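Local coordinates for protein inactive glucansucrase (PDB 5JBD) that belongs to glycosyl hydrolase family 70, whose members are built round a TIM barrel, and carries a bound calcium ion, at residues N248-A253 with A826-V831; N255-Y260 with K803-L808; G499-T504 with S513-K518; V521-N526 with A553-R558. All blocks are in the same frame, centred on the assembly; numbering follows the deposited sequence.

Interaction 1: residues N248-A253 with A826-V831; sequences NPVVQA and APDPTV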
loop_
_atom_site.group_PDB
_atom_site.type_symbol
_atom_site.label_atom_id
_atom_site.label_comp_id
_atom_site.label_asym_id
_atom_site.label_seq_id
_atom_site.Cartn_x
_atom_site.Cartn_y
_atom_site.Cartn_z
ATOM N N ASN A 248 -8.158 -17.748 6.754
ATOM C CA ASN A 248 -9.459 -18.091 7.359
ATOM C C ASN A 248 -10.484 -18.346 6.245
ATOM O O ASN A 248 -10.723 -17.450 5.438
ATOM C CB ASN A 248 -9.923 -16.967 8.295
ATOM C CG ASN A 248 -11.216 -17.303 9.026
ATOM O OD1 ASN A 248 -12.216 -17.655 8.395
ATOM N ND2 ASN A 248 -11.202 -17.210 10.357
ATOM N N PRO A 249 -11.103 -19.550 6.200
ATOM C CA PRO A 249 -12.076 -19.838 5.126
ATOM C C PRO A 249 -13.242 -18.857 4.994
ATOM O O PRO A 249 -13.721 -18.630 3.878
ATOM C CB PRO A 249 -12.595 -21.244 5.470
ATOM C CG PRO A 249 -11.515 -21.851 6.280
ATOM C CD PRO A 249 -10.912 -20.717 7.071
ATOM N N VAL A 250 -13.681 -18.265 6.107
ATOM C CA VAL A 250 -14.734 -17.228 6.078
ATOM C C VAL A 250 -14.222 -15.947 5.409
ATOM O O VAL A 250 -14.934 -15.326 4.608
ATOM C CB VAL A 250 -15.333 -16.945 7.489
ATOM C CG1 VAL A 250 -16.369 -15.826 7.427
ATOM C CG2 VAL A 250 -15.972 -18.209 8.077
ATOM N N VAL A 251 -12.989 -15.560 5.719
ATOM C CA VAL A 251 -12.357 -14.419 5.066
ATOM C C VAL A 251 -12.186 -14.700 3.563
ATOM O O VAL A 251 -12.402 -13.806 2.723
ATOM C CB VAL A 251 -11.011 -14.052 5.728
ATOM C CG1 VAL A 251 -10.301 -12.931 4.962
ATOM C CG2 VAL A 251 -11.250 -13.609 7.166
ATOM N N GLN A 252 -11.828 -15.932 3.218
ATOM C CA GLN A 252 -11.612 -16.286 1.803
ATOM C C GLN A 252 -12.915 -16.140 1.020
ATOM O O GLN A 252 -12.904 -15.609 -0.091
ATOM C CB GLN A 252 -11.021 -17.687 1.663
ATOM C CG GLN A 252 -9.593 -17.766 2.182
ATOM C CD GLN A 252 -8.959 -19.133 2.028
ATOM O OE1 GLN A 252 -9.602 -20.109 1.634
ATOM N NE2 GLN A 252 -7.671 -19.207 2.334
ATOM N N ALA A 253 -14.040 -16.564 1.620
ATOM C CA ALA A 253 -15.347 -16.353 1.007
ATOM C C ALA A 253 -15.682 -14.861 0.895
ATOM O O ALA A 253 -16.192 -14.418 -0.136
ATOM C CB ALA A 253 -16.435 -17.103 1.772
ATOM N N ALA A 826 -12.485 -25.694 1.856
ATOM C CA ALA A 826 -13.047 -24.725 0.915
ATOM C C ALA A 826 -13.394 -23.422 1.624
ATOM O O ALA A 826 -13.642 -23.421 2.834
ATOM C CB ALA A 826 -14.277 -25.285 0.226
ATOM N N PRO A 827 -13.420 -22.302 0.875
ATOM C CA PRO A 827 -14.021 -21.082 1.432
ATOM C C PRO A 827 -15.438 -21.370 1.978
ATOM O O PRO A 827 -16.155 -22.226 1.434
ATOM C CB PRO A 827 -14.070 -20.121 0.246
ATOM C CG PRO A 827 -13.023 -20.615 -0.703
ATOM C CD PRO A 827 -12.946 -22.107 -0.505
ATOM N N ASP A 828 -15.782 -20.688 3.061
ATOM C CA ASP A 828 -16.966 -20.986 3.876
ATOM C C ASP A 828 -17.947 -19.825 3.736
ATOM O O ASP A 828 -17.768 -18.786 4.373
ATOM C CB ASP A 828 -16.546 -21.158 5.339
ATOM C CG ASP A 828 -17.708 -21.531 6.263
ATOM O OD1 ASP A 828 -18.877 -21.654 5.815
ATOM O OD2 ASP A 828 -17.431 -21.672 7.462
ATOM N N PRO A 829 -18.973 -19.987 2.889
ATOM C CA PRO A 829 -19.931 -18.915 2.687
ATOM C C PRO A 829 -21.060 -18.887 3.743
ATOM O O PRO A 829 -21.969 -18.054 3.625
ATOM C CB PRO A 829 -20.499 -19.252 1.315
ATOM C CG PRO A 829 -20.556 -20.742 1.333
ATOM C CD PRO A 829 -19.380 -21.201 2.160
ATOM N N THR A 830 -21.015 -19.762 4.756
ATOM C CA THR A 830 -22.125 -19.857 5.735
ATOM C C THR A 830 -22.108 -18.772 6.810
ATOM O O THR A 830 -23.050 -18.688 7.608
ATOM C CB THR A 830 -22.179 -21.229 6.448
ATOM O OG1 THR A 830 -21.033 -21.399 7.300
ATOM C CG2 THR A 830 -22.271 -22.371 5.445
ATOM N N VAL A 831 -21.047 -17.964 6.850
ATOM C CA VAL A 831 -20.906 -16.866 7.794
ATOM C C VAL A 831 -20.623 -15.610 6.983
ATOM O O VAL A 831 -19.761 -15.627 6.088
ATOM C CB VAL A 831 -19.751 -17.131 8.795
ATOM C CG1 VAL A 831 -19.508 -15.921 9.688
ATOM C CG2 VAL A 831 -20.045 -18.370 9.626
HETATM O O HOH W 1 -17.780 -14.836 4.259
#
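Pro249 and Asp828 are joined by the direct backbone hydrogen bond of this contact: Asp828 N donates to Pro249 O at 3.0 Å and is nearly straight, with 169° at the hydrogen. The donor stands 67° out of the carbonyl plane, and Ala253 N reaches the same oxygen from the opposite face (3.1 Å to Pro249 O) as part of the first turn of helix 249-263. A second polar link runs through water, which donates to Val250 O (2.9 Å) and to Val831 O (2.8 Å).

Each partner also has its own local polar fixing. Asn248 is the N-cap, and its OD1 accepts from Val250 N at 2.8 Å, with a weak bond from Val251 N. In the loop, Asp828 OD1 takes Thr830 OG1 at 2.6 Å and also Thr830 N, the latter closing an Asx turn.

Van der Waals contacts occupy the flanks. Val250 crosses Val831 at about a right angle; CG1, anti to the backbone N of Val250 (chi1 177°), meets Val831 CG1 at 3.9 Å, while Val250 CG2 lies alongside the Asp828 carboxylate. Ala253 CB sits 3.4 Å from Asp828 O and also borders the Pro827 ring. Gln252 only brushes that ring; its amide is bonded to Gln295 through OE1 and to Asp291 and Asn246 through NE2.

One carbonyl thus serves both its helix and the loop before strand 841-845, and the separate capping bonds and Asx turn imply that both backbones are shaped locally as well as by each other.

Interaction 2: residues N255-Y260 with K803-L808; sequences NLNWEY and KYLAEL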
loop_
_atom_site.group_PDB
_atom_site.type_symbol
_atom_site.label_atom_id
_atom_site.label_comp_id
_atom_site.label_asym_id
_atom_site.label_seq_id
_atom_site.Cartn_x
_atom_site.Cartn_y
_atom_site.Cartn_z
ATOM N N ASN A 255 -13.575 -12.372 0.470
ATOM C CA ASN A 255 -12.796 -11.804 -0.659
ATOM C C ASN A 255 -13.504 -12.030 -2.000
ATOM O O ASN A 255 -13.541 -11.119 -2.846
ATOM C CB ASN A 255 -11.375 -12.381 -0.715
ATOM C CG ASN A 255 -10.524 -11.961 0.465
ATOM O OD1 ASN A 255 -10.694 -10.866 1.031
ATOM N ND2 ASN A 255 -9.595 -12.830 0.843
ATOM N N LEU A 256 -14.085 -13.223 -2.166
ATOM C CA LEU A 256 -14.868 -13.554 -3.354
ATOM C C LEU A 256 -16.070 -12.628 -3.485
ATOM O O LEU A 256 -16.332 -12.118 -4.578
ATOM C CB LEU A 256 -15.310 -15.023 -3.344
ATOM C CG LEU A 256 -14.186 -16.046 -3.428
ATOM C CD1 LEU A 256 -14.718 -17.450 -3.226
ATOM C CD2 LEU A 256 -13.466 -15.950 -4.759
ATOM N N ASN A 257 -16.772 -12.405 -2.374
ATOM C CA ASN A 257 -17.857 -11.412 -2.296
ATOM C C ASN A 257 -17.400 -10.033 -2.762
ATOM O O ASN A 257 -18.068 -9.387 -3.567
ATOM C CB ASN A 257 -18.385 -11.306 -0.857
ATOM C CG ASN A 257 -19.724 -10.612 -0.785
ATOM O OD1 ASN A 257 -20.764 -11.238 -0.998
ATOM N ND2 ASN A 257 -19.713 -9.316 -0.490
ATOM N N TRP A 258 -16.263 -9.595 -2.233
ATOM C CA TRP A 258 -15.693 -8.275 -2.526
ATOM C C TRP A 258 -15.297 -8.137 -3.998
ATOM O O TRP A 258 -15.562 -7.115 -4.641
ATOM C CB TRP A 258 -14.463 -8.046 -1.639
ATOM C CG TRP A 258 -13.953 -6.632 -1.552
ATOM C CD1 TRP A 258 -14.648 -5.480 -1.773
ATOM C CD2 TRP A 258 -12.642 -6.229 -1.136
ATOM N NE1 TRP A 258 -13.847 -4.392 -1.547
ATOM C CE2 TRP A 258 -12.613 -4.825 -1.147
ATOM C CE3 TRP A 258 -11.491 -6.923 -0.769
ATOM C CZ2 TRP A 258 -11.468 -4.096 -0.814
ATOM C CZ3 TRP A 258 -10.360 -6.204 -0.419
ATOM C CH2 TRP A 258 -10.358 -4.804 -0.438
ATOM N N GLU A 259 -14.662 -9.180 -4.526
ATOM C CA GLU A 259 -14.291 -9.218 -5.946
ATOM C C GLU A 259 -15.517 -9.152 -6.850
ATOM O O GLU A 259 -15.543 -8.372 -7.806
ATOM C CB GLU A 259 -13.458 -10.467 -6.232
ATOM C CG GLU A 259 -12.074 -10.425 -5.579
ATOM C CD GLU A 259 -11.481 -11.790 -5.293
ATOM O OE1 GLU A 259 -11.925 -12.780 -5.910
ATOM O OE2 GLU A 259 -10.583 -11.881 -4.420
ATOM N N TYR A 260 -16.557 -9.918 -6.497
ATOM C CA TYR A 260 -17.801 -9.914 -7.253
ATOM C C TYR A 260 -18.431 -8.507 -7.257
ATOM O O TYR A 260 -18.918 -8.037 -8.291
ATOM C CB TYR A 260 -18.786 -10.969 -6.709
ATOM C CG TYR A 260 -20.107 -10.986 -7.448
ATOM C CD1 TYR A 260 -20.236 -11.622 -8.685
ATOM C CD2 TYR A 260 -21.216 -10.317 -6.936
ATOM C CE1 TYR A 260 -21.437 -11.602 -9.379
ATOM C CE2 TYR A 260 -22.423 -10.300 -7.613
ATOM C CZ TYR A 260 -22.533 -10.937 -8.823
ATOM O OH TYR A 260 -23.745 -10.900 -9.473
ATOM N N LYS A 803 -23.037 -10.218 1.146
ATOM C CA LYS A 803 -24.367 -10.060 0.547
ATOM C C LYS A 803 -24.611 -10.959 -0.681
ATOM O O LYS A 803 -25.719 -11.442 -0.890
ATOM C CB LYS A 803 -24.602 -8.585 0.187
ATOM C CG LYS A 803 -25.964 -8.281 -0.416
ATOM C CD LYS A 803 -26.081 -6.796 -0.712
ATOM C CE LYS A 803 -27.417 -6.465 -1.313
ATOM N NZ LYS A 803 -27.589 -5.022 -1.616
ATOM N N TYR A 804 -23.563 -11.169 -1.477
ATOM C CA TYR A 804 -23.627 -11.923 -2.729
ATOM C C TYR A 804 -23.241 -13.410 -2.615
ATOM O O TYR A 804 -23.227 -14.126 -3.627
ATOM C CB TYR A 804 -22.738 -11.202 -3.770
ATOM C CG TYR A 804 -22.991 -9.708 -3.753
ATOM C CD1 TYR A 804 -24.211 -9.211 -4.171
ATOM C CD2 TYR A 804 -22.046 -8.802 -3.263
ATOM C CE1 TYR A 804 -24.482 -7.853 -4.129
ATOM C CE2 TYR A 804 -22.315 -7.441 -3.220
ATOM C CZ TYR A 804 -23.528 -6.978 -3.662
ATOM O OH TYR A 804 -23.804 -5.645 -3.629
ATOM N N LEU A 805 -22.941 -13.880 -1.402
ATOM C CA LEU A 805 -22.492 -15.265 -1.218
ATOM C C LEU A 805 -23.515 -16.329 -1.647
ATOM O O LEU A 805 -23.132 -17.333 -2.267
ATOM C CB LEU A 805 -22.020 -15.503 0.222
ATOM C CG LEU A 805 -20.698 -14.785 0.571
ATOM C CD1 LEU A 805 -20.395 -14.932 2.055
ATOM C CD2 LEU A 805 -19.529 -15.308 -0.259
ATOM N N ALA A 806 -24.796 -16.120 -1.312
ATOM C CA ALA A 806 -25.834 -17.093 -1.656
ATOM C C ALA A 806 -25.999 -17.205 -3.167
ATOM O O ALA A 806 -26.114 -18.307 -3.697
ATOM C CB ALA A 806 -27.159 -16.735 -0.997
ATOM N N GLU A 807 -25.966 -16.072 -3.862
ATOM C CA GLU A 807 -26.062 -16.075 -5.324
ATOM C C GLU A 807 -24.786 -16.657 -6.001
ATOM O O GLU A 807 -24.890 -17.396 -6.990
ATOM C CB GLU A 807 -26.485 -14.701 -5.862
ATOM C CG GLU A 807 -27.992 -14.481 -5.885
ATOM C CD GLU A 807 -28.741 -15.375 -6.849
ATOM O OE1 GLU A 807 -28.159 -15.924 -7.811
ATOM O OE2 GLU A 807 -29.942 -15.521 -6.645
ATOM N N LEU A 808 -23.611 -16.388 -5.429
ATOM C CA LEU A 808 -22.367 -17.005 -5.896
ATOM C C LEU A 808 -22.395 -18.521 -5.710
ATOM O O LEU A 808 -21.961 -19.252 -6.597
ATOM C CB LEU A 808 -21.145 -16.416 -5.186
ATOM C CG LEU A 808 -20.762 -14.987 -5.610
ATOM C CD1 LEU A 808 -19.745 -14.396 -4.643
ATOM C CD2 LEU A 808 -20.221 -14.955 -7.036
#
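Asn257 OD1 accepts from Tyr804 N at 2.8 Å, the donor lying in the carbonyl plane and the bond moderately bent (143° at the hydrogen). Lys803 N and Leu805 N are also close to this oxygen, but at angles too poor for bonding. With CG anti to the backbone N (chi1 -164°), the amide reaches from helix 249-263 to the residue just ahead of helix 805-811. Its nitrogen is fixed too: ND2 is bonded to Tyr800 O and to Tyr713 OH, so every polar atom of this buried group is engaged. The amide lies within 19° of parallel to the Tyr804 ring, whose CD2 is 3.7 Å from Asn257 ND2.

Tyr260, one turn further along, supplies the apolar half. Its CD2 touches Tyr804 CB at 3.6 Å, and the two rings meet obliquely, centroids 5.5 Å apart. Across the ring from CD2, Tyr260 CD1 is 3.7 Å from Leu808 CD2, the two side chains sliding past each other in opposite directions.

Trp258 and Glu259 of helix 249-263 contact Ile748 of strand 743-748, in the parallel sheet. The geometry is consistent with a TIM-barrel helix layered between its barrel strands and an outer helix, 805-811.

Interaction 3: residues G499-T504 with S513-K518; sequences GGQTMT and SVRYGK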
loop_
_atom_site.group_PDB
_atom_site.type_symbol
_atom_site.label_atom_id
_atom_site.label_comp_id
_atom_site.label_asym_id
_atom_site.label_seq_id
_atom_site.Cartn_x
_atom_site.Cartn_y
_atom_site.Cartn_z
ATOM N N GLY A 499 6.447 -8.059 -33.429
ATOM C CA GLY A 499 7.436 -8.985 -33.991
ATOM C C GLY A 499 8.527 -9.376 -33.026
ATOM O O GLY A 499 8.478 -9.025 -31.843
ATOM N N GLY A 500 9.508 -10.126 -33.545
ATOM C CA GLY A 500 10.669 -10.544 -32.779
ATOM C C GLY A 500 11.476 -9.371 -32.268
ATOM O O GLY A 500 11.321 -8.245 -32.733
ATOM N N GLN A 501 12.314 -9.636 -31.271
ATOM C CA GLN A 501 13.179 -8.617 -30.699
ATOM C C GLN A 501 14.604 -9.132 -30.618
ATOM O O GLN A 501 14.833 -10.272 -30.195
ATOM C CB GLN A 501 12.739 -8.230 -29.283
ATOM C CG GLN A 501 13.616 -7.145 -28.653
ATOM C CD GLN A 501 13.091 -6.658 -27.318
ATOM O OE1 GLN A 501 12.218 -7.284 -26.726
ATOM N NE2 GLN A 501 13.613 -5.534 -26.840
ATOM N N THR A 502 15.544 -8.261 -30.974
ATOM C CA THR A 502 16.973 -8.509 -30.805
ATOM C C THR A 502 17.605 -7.287 -30.155
ATOM O O THR A 502 17.403 -6.163 -30.606
ATOM C CB THR A 502 17.655 -8.791 -32.169
ATOM O OG1 THR A 502 17.001 -9.893 -32.815
ATOM C CG2 THR A 502 19.153 -9.117 -32.002
ATOM N N MET A 503 18.341 -7.510 -29.077
ATOM C CA MET A 503 19.091 -6.458 -28.404
ATOM C C MET A 503 20.568 -6.783 -28.537
ATOM O O MET A 503 21.009 -7.862 -28.127
ATOM C CB MET A 503 18.743 -6.382 -26.930
ATOM C CG MET A 503 17.313 -5.975 -26.632
ATOM S SD MET A 503 17.005 -5.742 -24.860
ATOM C CE MET A 503 17.822 -4.192 -24.563
ATOM N N THR A 504 21.328 -5.826 -29.046
ATOM C CA THR A 504 22.719 -6.038 -29.444
ATOM C C THR A 504 23.595 -4.863 -28.998
ATOM O O THR A 504 23.248 -3.720 -29.268
ATOM C CB THR A 504 22.765 -6.151 -30.973
ATOM O OG1 THR A 504 21.950 -7.247 -31.397
ATOM C CG2 THR A 504 24.174 -6.380 -31.481
ATOM N N SER A 513 18.081 -1.937 -29.646
ATOM C CA SER A 513 16.946 -2.830 -29.394
ATOM C C SER A 513 16.003 -2.681 -30.574
ATOM O O SER A 513 15.486 -1.595 -30.811
ATOM C CB SER A 513 16.239 -2.463 -28.096
ATOM O OG SER A 513 15.220 -3.402 -27.815
ATOM N N VAL A 514 15.839 -3.771 -31.330
ATOM C CA VAL A 514 15.126 -3.756 -32.598
ATOM C C VAL A 514 13.907 -4.664 -32.503
ATOM O O VAL A 514 14.034 -5.807 -32.043
ATOM C CB VAL A 514 16.030 -4.238 -33.755
ATOM C CG1 VAL A 514 15.231 -4.449 -35.037
ATOM C CG2 VAL A 514 17.142 -3.210 -34.013
ATOM N N ARG A 515 12.759 -4.164 -32.955
ATOM C CA ARG A 515 11.574 -4.995 -33.193
ATOM C C ARG A 515 11.362 -5.148 -34.691
ATOM O O ARG A 515 11.464 -4.173 -35.435
ATOM C CB ARG A 515 10.343 -4.393 -32.497
ATOM C CG ARG A 515 10.472 -4.279 -30.972
ATOM C CD ARG A 515 10.643 -5.635 -30.285
ATOM N NE ARG A 515 9.482 -6.507 -30.485
ATOM C CZ ARG A 515 8.322 -6.418 -29.825
ATOM N NH1 ARG A 515 8.135 -5.490 -28.892
ATOM N NH2 ARG A 515 7.327 -7.272 -30.108
ATOM N N TYR A 516 11.104 -6.372 -35.144
ATOM C CA TYR A 516 11.116 -6.658 -36.592
ATOM C C TYR A 516 9.798 -6.361 -37.303
ATOM O O TYR A 516 9.785 -6.285 -38.531
ATOM C CB TYR A 516 11.566 -8.106 -36.869
ATOM C CG TYR A 516 12.985 -8.353 -36.427
ATOM C CD1 TYR A 516 14.052 -7.756 -37.099
ATOM C CD2 TYR A 516 13.272 -9.154 -35.337
ATOM C CE1 TYR A 516 15.366 -7.930 -36.682
ATOM C CE2 TYR A 516 14.591 -9.370 -34.932
ATOM C CZ TYR A 516 15.630 -8.748 -35.608
ATOM O OH TYR A 516 16.940 -8.941 -35.216
ATOM N N GLY A 517 8.709 -6.174 -36.550
ATOM C CA GLY A 517 7.412 -5.800 -37.129
ATOM C C GLY A 517 6.366 -6.900 -37.010
ATOM O O GLY A 517 6.689 -8.072 -36.762
ATOM N N LYS A 518 5.107 -6.519 -37.195
ATOM C CA LYS A 518 3.997 -7.463 -37.066
ATOM C C LYS A 518 4.143 -8.579 -38.102
ATOM O O LYS A 518 4.345 -8.311 -39.282
ATOM C CB LYS A 518 2.645 -6.764 -37.222
ATOM C CG LYS A 518 1.493 -7.659 -36.794
ATOM C CD LYS A 518 0.138 -7.034 -37.021
ATOM C CE LYS A 518 -0.950 -8.040 -36.664
ATOM N NZ LYS A 518 -2.274 -7.501 -37.035
#
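Arg515 curls back along its neighbouring strand, beginning with CB, 4.0 Å from Gly500 O. Bends at chi2 (-62°) and chi3 (-63°) then fold the chain so that CD rests 3.5 Å from Gln501 CB. From there the guanidinium turns to the backbone: NE donates to Gly499 O at 3.0 Å and NH2 to the same Gly499 O at 2.7 Å, a side-on grip of two nitrogens on one oxygen. That oxygen lies close to the guanidinium plane, and NH2 approaches it on a lone pair whereas NE comes from above the carbonyl plane. NE also makes a weak bond to Gly500 O. At the tip, NH1 leaves the hairpin and bonds Ser455 O.

The strands are the arms of an antiparallel beta hairpin, 501-505 and 510-515, with N-to-C directions 163° apart in the segments. Thr502 and Val514 form the hydrogen-bonded pair: Val514 N reaches Thr502 O at 2.9 Å, and Thr502 N reaches Val514 O at 3.1 Å. Gln501 with Arg515 and Met503 with Ser513 are non-hydrogen-bonded pairs, their side chains on the face opposite that of Thr502 and Val514. On the Gln501 face, the extended glutamine sends NE2 to Ser513 OG at 2.8 Å, nearly in its own amide plane, while OE1 accepts from Lys457 N.

Beyond the last bridge, Tyr516 N still bonds Gly500 O. The ring of Tyr516 runs back towards Thr502, whose OG1 lies at the ring edge, 2.6 Å from Tyr516 OH, close enough for a hydrogen bond, though the geometry leaves open whether the tyrosine proton is spent here; Thr502 OG1 is also bonded to Asn375 OD1.

Interaction 4: residues V521-N526 with A553-R558; sequences VDANSN and AINMGR. With ACT (acetate ion), chain D.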
loop_
_atom_site.group_PDB
_atom_site.type_symbol
_atom_site.label_atom_id
_atom_site.label_comp_id
_atom_site.label_asym_id
_atom_site.label_seq_id
_atom_site.Cartn_x
_atom_site.Cartn_y
_atom_site.Cartn_z
ATOM N N VAL A 521 8.983 -12.700 -37.551
ATOM C CA VAL A 521 9.440 -13.499 -36.416
ATOM C C VAL A 521 10.870 -13.167 -35.983
ATOM O O VAL A 521 11.148 -13.093 -34.787
ATOM C CB VAL A 521 9.287 -15.010 -36.732
ATOM C CG1 VAL A 521 10.074 -15.872 -35.757
ATOM C CG2 VAL A 521 7.805 -15.385 -36.708
ATOM N N ASP A 522 11.776 -12.987 -36.946
ATOM C CA ASP A 522 13.187 -12.692 -36.627
ATOM C C ASP A 522 13.895 -11.919 -37.751
ATOM O O ASP A 522 13.255 -11.505 -38.715
ATOM C CB ASP A 522 13.914 -13.991 -36.247
ATOM C CG ASP A 522 14.090 -14.960 -37.420
ATOM O OD1 ASP A 522 14.078 -14.564 -38.610
ATOM O OD2 ASP A 522 14.262 -16.153 -37.134
ATOM N N ALA A 523 15.204 -11.714 -37.612
ATOM C CA ALA A 523 15.985 -10.914 -38.563
ATOM C C ALA A 523 16.046 -11.481 -39.995
ATOM O O ALA A 523 16.391 -10.756 -40.919
ATOM C CB ALA A 523 17.410 -10.699 -38.038
ATOM N N ASN A 524 15.744 -12.767 -40.153
ATOM C CA ASN A 524 15.788 -13.432 -41.450
ATOM C C ASN A 524 14.418 -13.608 -42.127
ATOM O O ASN A 524 14.369 -14.075 -43.266
ATOM C CB ASN A 524 16.482 -14.790 -41.295
ATOM C CG ASN A 524 17.884 -14.663 -40.719
ATOM O OD1 ASN A 524 18.254 -15.351 -39.768
ATOM N ND2 ASN A 524 18.654 -13.781 -41.283
ATOM N N SER A 525 13.329 -13.216 -41.459
ATOM C CA SER A 525 11.966 -13.380 -42.001
ATOM C C SER A 525 11.626 -12.300 -43.007
ATOM O O SER A 525 12.048 -11.167 -42.854
ATOM C CB SER A 525 10.912 -13.297 -40.888
ATOM O OG SER A 525 11.241 -14.120 -39.793
ATOM N N ASN A 526 10.815 -12.649 -44.004
ATOM C CA ASN A 526 10.283 -11.675 -44.971
ATOM C C ASN A 526 9.025 -10.952 -44.491
ATOM O O ASN A 526 8.718 -9.862 -44.994
ATOM C CB ASN A 526 9.961 -12.355 -46.303
ATOM C CG ASN A 526 11.202 -12.819 -47.030
ATOM O OD1 ASN A 526 11.335 -13.998 -47.347
ATOM N ND2 ASN A 526 12.124 -11.895 -47.284
ATOM N N ALA A 553 25.990 0.448 -37.140
ATOM C CA ALA A 553 25.182 -0.274 -38.117
ATOM C C ALA A 553 24.099 -1.068 -37.378
ATOM O O ALA A 553 24.428 -1.959 -36.597
ATOM C CB ALA A 553 26.066 -1.213 -38.925
ATOM N N ILE A 554 22.832 -0.725 -37.621
ATOM C CA ILE A 554 21.677 -1.371 -36.969
ATOM C C ILE A 554 21.028 -2.362 -37.930
ATOM O O ILE A 554 20.691 -1.999 -39.046
ATOM C CB ILE A 554 20.582 -0.342 -36.572
ATOM C CG1 ILE A 554 21.190 0.884 -35.888
ATOM C CG2 ILE A 554 19.509 -1.000 -35.696
ATOM C CD1 ILE A 554 22.110 0.567 -34.731
ATOM N N ASN A 555 20.834 -3.600 -37.499
ATOM C CA ASN A 555 20.159 -4.581 -38.331
ATOM C C ASN A 555 18.641 -4.512 -38.147
ATOM O O ASN A 555 18.102 -5.046 -37.170
ATOM C CB ASN A 555 20.650 -5.997 -38.042
ATOM C CG ASN A 555 20.034 -7.019 -38.980
ATOM O OD1 ASN A 555 19.428 -6.651 -39.995
ATOM N ND2 ASN A 555 20.219 -8.301 -38.683
ATOM N N MET A 556 17.955 -3.902 -39.112
ATOM C CA MET A 556 16.489 -3.815 -39.099
ATOM C C MET A 556 15.801 -5.114 -39.546
ATOM O O MET A 556 14.599 -5.292 -39.305
ATOM C CB MET A 556 16.022 -2.640 -39.968
ATOM C CG MET A 556 16.693 -1.304 -39.643
ATOM S SD MET A 556 16.513 -0.786 -37.919
ATOM C CE MET A 556 14.762 -0.452 -37.864
ATOM N N GLY A 557 16.550 -5.994 -40.207
ATOM C CA GLY A 557 16.051 -7.280 -40.676
ATOM C C GLY A 557 15.824 -7.348 -42.175
ATOM O O GLY A 557 15.663 -6.322 -42.840
ATOM N N ARG A 558 15.763 -8.575 -42.687
ATOM C CA ARG A 558 15.573 -8.848 -44.116
ATOM C C ARG A 558 14.236 -8.348 -44.658
ATOM O O ARG A 558 14.120 -8.099 -45.847
ATOM C CB ARG A 558 15.684 -10.359 -44.422
ATOM C CG ARG A 558 17.067 -10.952 -44.212
ATOM C CD ARG A 558 18.028 -10.513 -45.308
ATOM N NE ARG A 558 19.405 -10.886 -44.997
ATOM C CZ ARG A 558 20.475 -10.443 -45.653
ATOM N NH1 ARG A 558 20.347 -9.602 -46.685
ATOM N NH2 ARG A 558 21.690 -10.852 -45.276
HETATM C C ACT D . 8.669 -15.747 -43.525
HETATM O O ACT D . 8.174 -14.668 -43.124
HETATM O OXT ACT D . 9.864 -15.827 -43.885
HETATM C CH3 ACT D . 7.813 -16.979 -43.576
HETATM O O HOH W 2 19.150 -10.013 -40.807
#
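Ala523 O receives Arg558 N at 2.9 Å in an almost straight hydrogen bond (168° at the hydrogen), joining a type I beta turn, Asp522 to Ser525, to the chain leaving strand 550-555. A water also donates to this oxygen, at 2.9 Å from Ala523 O, and accepts from Asn555 ND2. Beside these bonds, Gly557 CA makes a CA-H...O approach to the same carbonyl. The aliphatic start of Arg558 packs alongside: CG is 3.4 Å from Ala523 O and also borders Asn524 CA. The methyl of Ala523 meets Asn555 ND2 at 3.7 Å.

A second shell sets up these partners. Asp522 OD1 accepts from Asn524 N at 2.9 Å, an Asx turn superposed on the beta turn, which itself is closed by Ser525 N donating to Asp522 O. Across the contact Asn555, with CG anti to its N (chi1 -175°), folds OD1 over to take Gly557 N at 3.0 Å, a second Asx turn; its ND2 is thereby left facing the water. Gly557 has positive phi (106°), and with these backbone angles a beta carbon would be pressed against the carbonyl oxygen of Met556. Further out, the guanidinium of Arg558 is bonded through NH1 to Asn594 OD1, and strand 550-555 pairs with strand 596-605. Beside Ser525 and Asn526 lies an acetate ion, probably from the crystallisation liquor, bonded to Gly527 N and weakly to Asn526 N, which is 3.3 Å from acetate OXT.

Overall arrangement
The four contacts form two clusters. Interactions 1 and 2 share helix 249-263, their centres about 11 Å apart, and Leu805 joins them: its CD2 lies 3.5 Å from Ala253 O and its CD1 faces Pro829 O. Interactions 3 and 4, centres about 8 Å apart, touch where Tyr516 OH comes 3.4 Å from Ala523 CB and Val514 packs on Ile554 and Asn555. Contacts of different clusters have centres about 45 to 55 Å apart and do not touch. The calcium ion, held by Glu237, Asp243, Asn287 and Asn751, belongs to the neighbourhood of interaction 1, about 12 Å from the Gln252 side chain.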